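Exonuclease mut-7 homolog (Aedes aegypti, PDB 7JW2) probably trims the 3' ends of Argonaute-bound microRNAs as a magnesium-dependent 3'-5' exoribonuclease, the present chain being its exonuclease domain. Local coordinates at residues 133-138 and 206-211; 138-143 and 197-202. All blocks are in the same frame, centred on the assembly; numbering follows the deposited sequence.

Contact 1 (133-138 and 206-211); sequences ERFDSF and IQLDPN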
loop_
_atom_site.group_PDB
_atom_site.type_symbol
_atom_site.label_atom_id
_atom_site.label_comp_id
_atom_site.label_asym_id
_atom_site.label_seq_id
_atom_site.Cartn_x
_atom_site.Cartn_y
_atom_site.Cartn_z
ATOM N N GLU A 133 -38.049 4.021 -9.066
ATOM C CA GLU A 133 -39.246 3.408 -9.642
ATOM C C GLU A 133 -40.501 4.190 -9.299
ATOM O O GLU A 133 -41.488 4.152 -10.044
ATOM C CB GLU A 133 -39.407 1.981 -9.115
ATOM C CG GLU A 133 -39.006 0.881 -10.046
ATOM C CD GLU A 133 -39.486 -0.468 -9.549
ATOM O OE1 GLU A 133 -39.756 -1.351 -10.385
ATOM O OE2 GLU A 133 -39.602 -0.640 -8.314
ATOM N N ARG A 134 -40.492 4.874 -8.166
ATOM C CA ARG A 134 -41.664 5.562 -7.654
ATOM C C ARG A 134 -41.881 6.933 -8.278
ATOM O O ARG A 134 -42.978 7.484 -8.153
ATOM C CB ARG A 134 -41.549 5.681 -6.142
ATOM C CG ARG A 134 -41.729 4.338 -5.442
ATOM C CD ARG A 134 -41.432 4.416 -3.960
ATOM N NE ARG A 134 -40.217 3.683 -3.611
ATOM C CZ ARG A 134 -40.115 2.852 -2.578
ATOM N NH1 ARG A 134 -41.162 2.637 -1.793
ATOM N NH2 ARG A 134 -38.967 2.232 -2.332
ATOM N N PHE A 135 -40.879 7.499 -8.939
ATOM C CA PHE A 135 -41.076 8.734 -9.689
ATOM C C PHE A 135 -41.793 8.404 -10.994
ATOM O O PHE A 135 -41.245 7.695 -11.844
ATOM C CB PHE A 135 -39.739 9.422 -9.953
ATOM C CG PHE A 135 -38.986 9.779 -8.699
ATOM C CD1 PHE A 135 -39.552 10.612 -7.749
ATOM C CD2 PHE A 135 -37.713 9.278 -8.467
ATOM C CE1 PHE A 135 -38.865 10.944 -6.591
ATOM C CE2 PHE A 135 -37.016 9.606 -7.311
ATOM C CZ PHE A 135 -37.597 10.439 -6.371
ATOM N N ASP A 136 -43.023 8.911 -11.150
ATOM C CA ASP A 136 -43.824 8.571 -12.323
ATOM C C ASP A 136 -43.137 8.975 -13.620
ATOM O O ASP A 136 -43.297 8.300 -14.644
ATOM C CB ASP A 136 -45.199 9.232 -12.226
ATOM C CG ASP A 136 -46.215 8.357 -11.526
ATOM O OD1 ASP A 136 -46.420 7.208 -11.974
ATOM O OD2 ASP A 136 -46.807 8.817 -10.526
ATOM N N SER A 137 -42.361 10.059 -13.593
ATOM C CA SER A 137 -41.684 10.548 -14.786
ATOM C C SER A 137 -40.427 9.757 -15.126
ATOM O O SER A 137 -39.930 9.870 -16.251
ATOM C CB SER A 137 -41.309 12.019 -14.607
ATOM O OG SER A 137 -42.382 12.874 -14.969
ATOM N N PHE A 138 -39.897 8.979 -14.189
ATOM C CA PHE A 138 -38.600 8.347 -14.394
ATOM C C PHE A 138 -38.689 7.238 -15.433
ATOM O O PHE A 138 -39.518 6.329 -15.319
ATOM C CB PHE A 138 -38.071 7.785 -13.075
ATOM C CG PHE A 138 -36.686 7.198 -13.176
ATOM C CD1 PHE A 138 -36.487 5.908 -13.656
ATOM C CD2 PHE A 138 -35.580 7.937 -12.783
ATOM C CE1 PHE A 138 -35.222 5.382 -13.751
ATOM C CE2 PHE A 138 -34.303 7.405 -12.869
ATOM C CZ PHE A 138 -34.124 6.132 -13.353
ATOM N N ILE A 206 -35.296 14.503 -15.250
ATOM C CA ILE A 206 -36.625 14.801 -14.727
ATOM C C ILE A 206 -36.539 15.807 -13.582
ATOM O O ILE A 206 -37.411 15.841 -12.707
ATOM C CB ILE A 206 -37.362 13.524 -14.287
ATOM C CG1 ILE A 206 -36.603 12.777 -13.186
ATOM C CG2 ILE A 206 -37.600 12.606 -15.484
ATOM C CD1 ILE A 206 -37.449 11.694 -12.516
ATOM N N GLN A 207 -35.477 16.616 -13.576
ATOM C CA GLN A 207 -35.334 17.769 -12.678
ATOM C C GLN A 207 -35.265 17.370 -11.203
ATOM O O GLN A 207 -35.749 18.088 -10.325
ATOM C CB GLN A 207 -36.456 18.788 -12.903
ATOM C CG GLN A 207 -36.801 19.028 -14.355
ATOM C CD GLN A 207 -35.653 19.608 -15.146
ATOM O OE1 GLN A 207 -35.231 20.739 -14.912
ATOM N NE2 GLN A 207 -35.147 18.838 -16.102
ATOM N N LEU A 208 -34.636 16.235 -10.917
ATOM C CA LEU A 208 -34.328 15.857 -9.549
ATOM C C LEU A 208 -32.821 15.953 -9.337
ATOM O O LEU A 208 -32.045 15.984 -10.296
ATOM C CB LEU A 208 -34.841 14.445 -9.242
ATOM C CG LEU A 208 -36.370 14.302 -9.251
ATOM C CD1 LEU A 208 -36.805 12.858 -8.973
ATOM C CD2 LEU A 208 -37.010 15.277 -8.263
ATOM N N ASP A 209 -32.411 16.053 -8.072
ATOM C CA ASP A 209 -30.988 16.130 -7.765
ATOM C C ASP A 209 -30.518 14.762 -7.308
ATOM O O ASP A 209 -30.843 14.352 -6.184
ATOM C CB ASP A 209 -30.696 17.176 -6.691
ATOM C CG ASP A 209 -29.207 17.248 -6.325
ATOM O OD1 ASP A 209 -28.401 16.401 -6.784
ATOM O OD2 ASP A 209 -28.833 18.172 -5.575
ATOM N N PRO A 210 -29.763 14.036 -8.125
ATOM C CA PRO A 210 -29.304 12.704 -7.699
ATOM C C PRO A 210 -28.438 12.725 -6.439
ATOM O O PRO A 210 -28.491 11.766 -5.659
ATOM C CB PRO A 210 -28.524 12.196 -8.921
ATOM C CG PRO A 210 -28.161 13.418 -9.688
ATOM C CD PRO A 210 -29.251 14.408 -9.453
ATOM N N ASN A 211 -27.666 13.794 -6.195
ATOM C CA ASN A 211 -26.861 13.846 -4.974
ATOM C C ASN A 211 -27.744 13.963 -3.737
ATOM O O ASN A 211 -27.414 13.431 -2.673
ATOM C CB ASN A 211 -25.883 15.021 -5.022
ATOM C CG ASN A 211 -24.747 14.795 -5.968
ATOM O OD1 ASN A 211 -24.332 13.652 -6.199
ATOM N ND2 ASN A 211 -24.201 15.875 -6.507
#
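Leu208 presses one methyl, CD1, squarely onto the ring of Phe135. This carbon lies 3.4 Å from the centroid of the Phe135 ring and only 3° off the ring normal, and its distances to the six ring carbons are all nearly equal, as expected of a CH-pi contact centred on the face. The side chains of Phe135 and Leu208 approach each other from opposite directions.

Ile206 supplies the second bump. Its CG1 sits between the backbone N and the carbonyl carbon (chi1 60°), and with chi2 extended (167°) this carries CD1 into the hollow between Phe135 and Phe138: Ile206 CD1 is 4.1 Å from Phe135 CB and 4.0 Å from Phe138 CB. There it lies at the edge of the Phe138 ring, near the ring plane. The other branch, CG2, rests on Ser137, 3.7 Å from Ser137 O.

A type I turn from Phe135 to Phe138, closed by the bond from Phe138 N to Phe135 O (3.0 Å), brings the hollow's two walls together. Facing it, a Schellman motif with Gln207 as C-prime residue ends helix 179-205, and Asp209 N-caps helix 210-217. With no hydrogen bond across the segments, they meet by van der Waals contact, almost wholly apolar, so shape complementarity rather than polar pairing sets their fit.

Contact 2 (138-143 and 197-202); sequences FRFPYH and DAIEKQ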
loop_
_atom_site.group_PDB
_atom_site.type_symbol
_atom_site.label_atom_id
_atom_site.label_comp_id
_atom_site.label_asym_id
_atom_site.label_seq_id
_atom_site.Cartn_x
_atom_site.Cartn_y
_atom_site.Cartn_z
ATOM N N PHE A 138 -39.897 8.979 -14.189
ATOM C CA PHE A 138 -38.600 8.347 -14.394
ATOM C C PHE A 138 -38.689 7.238 -15.433
ATOM O O PHE A 138 -39.518 6.329 -15.319
ATOM C CB PHE A 138 -38.071 7.785 -13.075
ATOM C CG PHE A 138 -36.686 7.198 -13.176
ATOM C CD1 PHE A 138 -36.487 5.908 -13.656
ATOM C CD2 PHE A 138 -35.580 7.937 -12.783
ATOM C CE1 PHE A 138 -35.222 5.382 -13.751
ATOM C CE2 PHE A 138 -34.303 7.405 -12.869
ATOM C CZ PHE A 138 -34.124 6.132 -13.353
ATOM N N ARG A 139 -37.810 7.298 -16.431
ATOM C CA ARG A 139 -37.719 6.268 -17.459
ATOM C C ARG A 139 -36.271 5.825 -17.612
ATOM O O ARG A 139 -35.388 6.649 -17.857
ATOM C CB ARG A 139 -38.239 6.772 -18.812
ATOM C CG ARG A 139 -39.752 6.867 -18.942
ATOM C CD ARG A 139 -40.477 5.658 -18.357
ATOM N NE ARG A 139 -41.922 5.749 -18.567
ATOM C CZ ARG A 139 -42.712 6.639 -17.971
ATOM N NH1 ARG A 139 -42.208 7.518 -17.115
ATOM N NH2 ARG A 139 -44.014 6.650 -18.228
ATOM N N PHE A 140 -36.026 4.521 -17.490
ATOM C CA PHE A 140 -34.733 3.983 -17.875
ATOM C C PHE A 140 -34.522 4.186 -19.376
ATOM O O PHE A 140 -35.492 4.230 -20.145
ATOM C CB PHE A 140 -34.649 2.500 -17.513
ATOM C CG PHE A 140 -34.457 2.247 -16.044
ATOM C CD1 PHE A 140 -35.524 1.888 -15.236
ATOM C CD2 PHE A 140 -33.197 2.367 -15.471
ATOM C CE1 PHE A 140 -35.349 1.661 -13.883
ATOM C CE2 PHE A 140 -33.011 2.133 -14.117
ATOM C CZ PHE A 140 -34.082 1.784 -13.322
ATOM N N PRO A 141 -33.272 4.342 -19.823
ATOM C CA PRO A 141 -33.032 4.591 -21.257
ATOM C C PRO A 141 -33.415 3.425 -22.142
ATOM O O PRO A 141 -33.641 3.614 -23.344
ATOM C CB PRO A 141 -31.526 4.862 -21.332
ATOM C CG PRO A 141 -30.950 4.358 -20.032
ATOM C CD PRO A 141 -32.037 4.389 -19.015
ATOM N N TYR A 142 -33.456 2.219 -21.596
ATOM C CA TYR A 142 -33.927 1.061 -22.338
ATOM C C TYR A 142 -35.036 0.459 -21.503
ATOM O O TYR A 142 -34.968 -0.702 -21.094
ATOM C CB TYR A 142 -32.776 0.092 -22.609
ATOM C CG TYR A 142 -31.643 0.791 -23.311
ATOM C CD1 TYR A 142 -31.609 0.884 -24.697
ATOM C CD2 TYR A 142 -30.633 1.415 -22.583
ATOM C CE1 TYR A 142 -30.588 1.553 -25.342
ATOM C CE2 TYR A 142 -29.608 2.073 -23.213
ATOM C CZ TYR A 142 -29.587 2.152 -24.593
ATOM O OH TYR A 142 -28.555 2.820 -25.221
ATOM N N HIS A 143 -36.050 1.280 -21.235
ATOM C CA HIS A 143 -37.058 0.957 -20.241
ATOM C C HIS A 143 -37.839 -0.282 -20.639
ATOM O O HIS A 143 -38.105 -0.523 -21.820
ATOM C CB HIS A 143 -38.018 2.134 -20.046
ATOM C CG HIS A 143 -38.667 2.164 -18.695
ATOM N ND1 HIS A 143 -38.154 2.885 -17.642
ATOM C CD2 HIS A 143 -39.780 1.554 -18.223
ATOM C CE1 HIS A 143 -38.917 2.720 -16.577
ATOM N NE2 HIS A 143 -39.914 1.919 -16.905
ATOM N N ASP A 197 -24.282 5.798 -13.208
ATOM C CA ASP A 197 -24.196 6.951 -14.101
ATOM C C ASP A 197 -25.477 7.112 -14.914
ATOM O O ASP A 197 -25.977 8.231 -15.087
ATOM C CB ASP A 197 -22.976 6.790 -15.006
ATOM C CG ASP A 197 -22.823 7.917 -15.992
ATOM O OD1 ASP A 197 -22.293 8.975 -15.604
ATOM O OD2 ASP A 197 -23.215 7.734 -17.160
ATOM N N ALA A 198 -26.050 6.006 -15.384
ATOM C CA ALA A 198 -27.276 6.097 -16.176
ATOM C C ALA A 198 -28.452 6.587 -15.338
ATOM O O ALA A 198 -29.270 7.392 -15.811
ATOM C CB ALA A 198 -27.591 4.735 -16.798
ATOM N N ILE A 199 -28.561 6.120 -14.094
ATOM C CA ILE A 199 -29.649 6.555 -13.227
ATOM C C ILE A 199 -29.486 8.023 -12.857
ATOM O O ILE A 199 -30.459 8.785 -12.857
ATOM C CB ILE A 199 -29.731 5.663 -11.980
ATOM C CG1 ILE A 199 -30.093 4.231 -12.404
ATOM C CG2 ILE A 199 -30.758 6.216 -11.005
ATOM C CD1 ILE A 199 -30.205 3.249 -11.265
ATOM N N GLU A 200 -28.262 8.436 -12.526
ATOM C CA GLU A 200 -27.964 9.842 -12.256
ATOM C C GLU A 200 -28.442 10.735 -13.397
ATOM O O GLU A 200 -29.112 11.755 -13.170
ATOM C CB GLU A 200 -26.452 9.990 -12.043
ATOM C CG GLU A 200 -25.953 11.277 -11.424
ATOM C CD GLU A 200 -24.476 11.171 -11.056
ATOM O OE1 GLU A 200 -23.682 10.707 -11.905
ATOM O OE2 GLU A 200 -24.111 11.525 -9.915
ATOM N N LYS A 201 -28.104 10.363 -14.635
ATOM C CA LYS A 201 -28.462 11.188 -15.785
ATOM C C LYS A 201 -29.972 11.306 -15.932
ATOM O O LYS A 201 -30.491 12.385 -16.253
ATOM C CB LYS A 201 -27.840 10.616 -17.059
ATOM C CG LYS A 201 -26.376 10.959 -17.236
ATOM C CD LYS A 201 -25.758 10.183 -18.387
ATOM C CE LYS A 201 -24.289 10.550 -18.590
ATOM N NZ LYS A 201 -23.648 11.091 -17.356
ATOM N N GLN A 202 -30.704 10.218 -15.689
ATOM C CA GLN A 202 -32.151 10.282 -15.854
ATOM C C GLN A 202 -32.826 11.046 -14.716
ATOM O O GLN A 202 -33.826 11.736 -14.949
ATOM C CB GLN A 202 -32.722 8.867 -15.997
ATOM C CG GLN A 202 -34.240 8.766 -15.916
ATOM C CD GLN A 202 -34.976 9.456 -17.049
ATOM O OE1 GLN A 202 -36.172 9.707 -16.936
ATOM N NE2 GLN A 202 -34.277 9.744 -18.147
#
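One hydrogen bond crosses between the loop and the helix: Arg139 N donates to Gln202 OE1 at 3.0 Å, with a nearly straight N-H...O angle of 167°. The donor stands well above the carbonyl plane of the amide, 51° out of it. Gln202 gets there with CG anti to its backbone N (chi1 169°) and a bend at chi2 that turns the amide toward the loop. Although Gln202 NE2 comes within 3.3 Å of Arg139 O, the angle is too poor for a second bond.

The same glutamine makes the CH-pi contact. Its CG lies over one face of the Phe138 ring, offset toward the rim, 3.3 Å from Phe138 CE2; the ring and amide planes are almost perpendicular.

Apolar packing comes from Ile199, whose two branches are divided between the aromatics. CG2 approaches Phe138 CZ at 4.1 Å, while CG1 is 4.0 Å from Phe140 CE2. Phe138 CE1 in turn sits over the centre of the Phe140 ring, an edge-to-face pair.

Within the loop, Phe140 N donates a hydrogen bond to His143 ND1 at 2.7 Å, lying in the imidazole plane.

Phe140 also packs on helix 151-159 through Leu154, Leu157 and Cys158, and meets Trp129 of helix 125-132. Ile199 reaches Leu128 and Val132 of that same helix, so the loop joining helices 125-132 and 151-159 is packed against helix 179-205 where the three converge.

In the fold
Contacts 1 and 2 share Phe138, and their centres lie about 9 Å apart. Both segments of contact 2 fall, in sequence, between those of contact 1, apart from that shared residue; together they join the connection between helices 125-132 and 151-159 to helix 179-205 and its exit. The burial differs: contact 1 is at the surface, its centre about 23 Å from the centre of the chain, whereas contact 2 is buried, its centre about 19 Å from that point. Pro210 CG of contact 1 also touches Glu200 CG of contact 2 at 3.5 Å, bringing the start of helix 210-217 against helix 179-205. No residue of either contact is known to bind metal or substrate; both join helices and loops of this RNase H-like exonuclease domain.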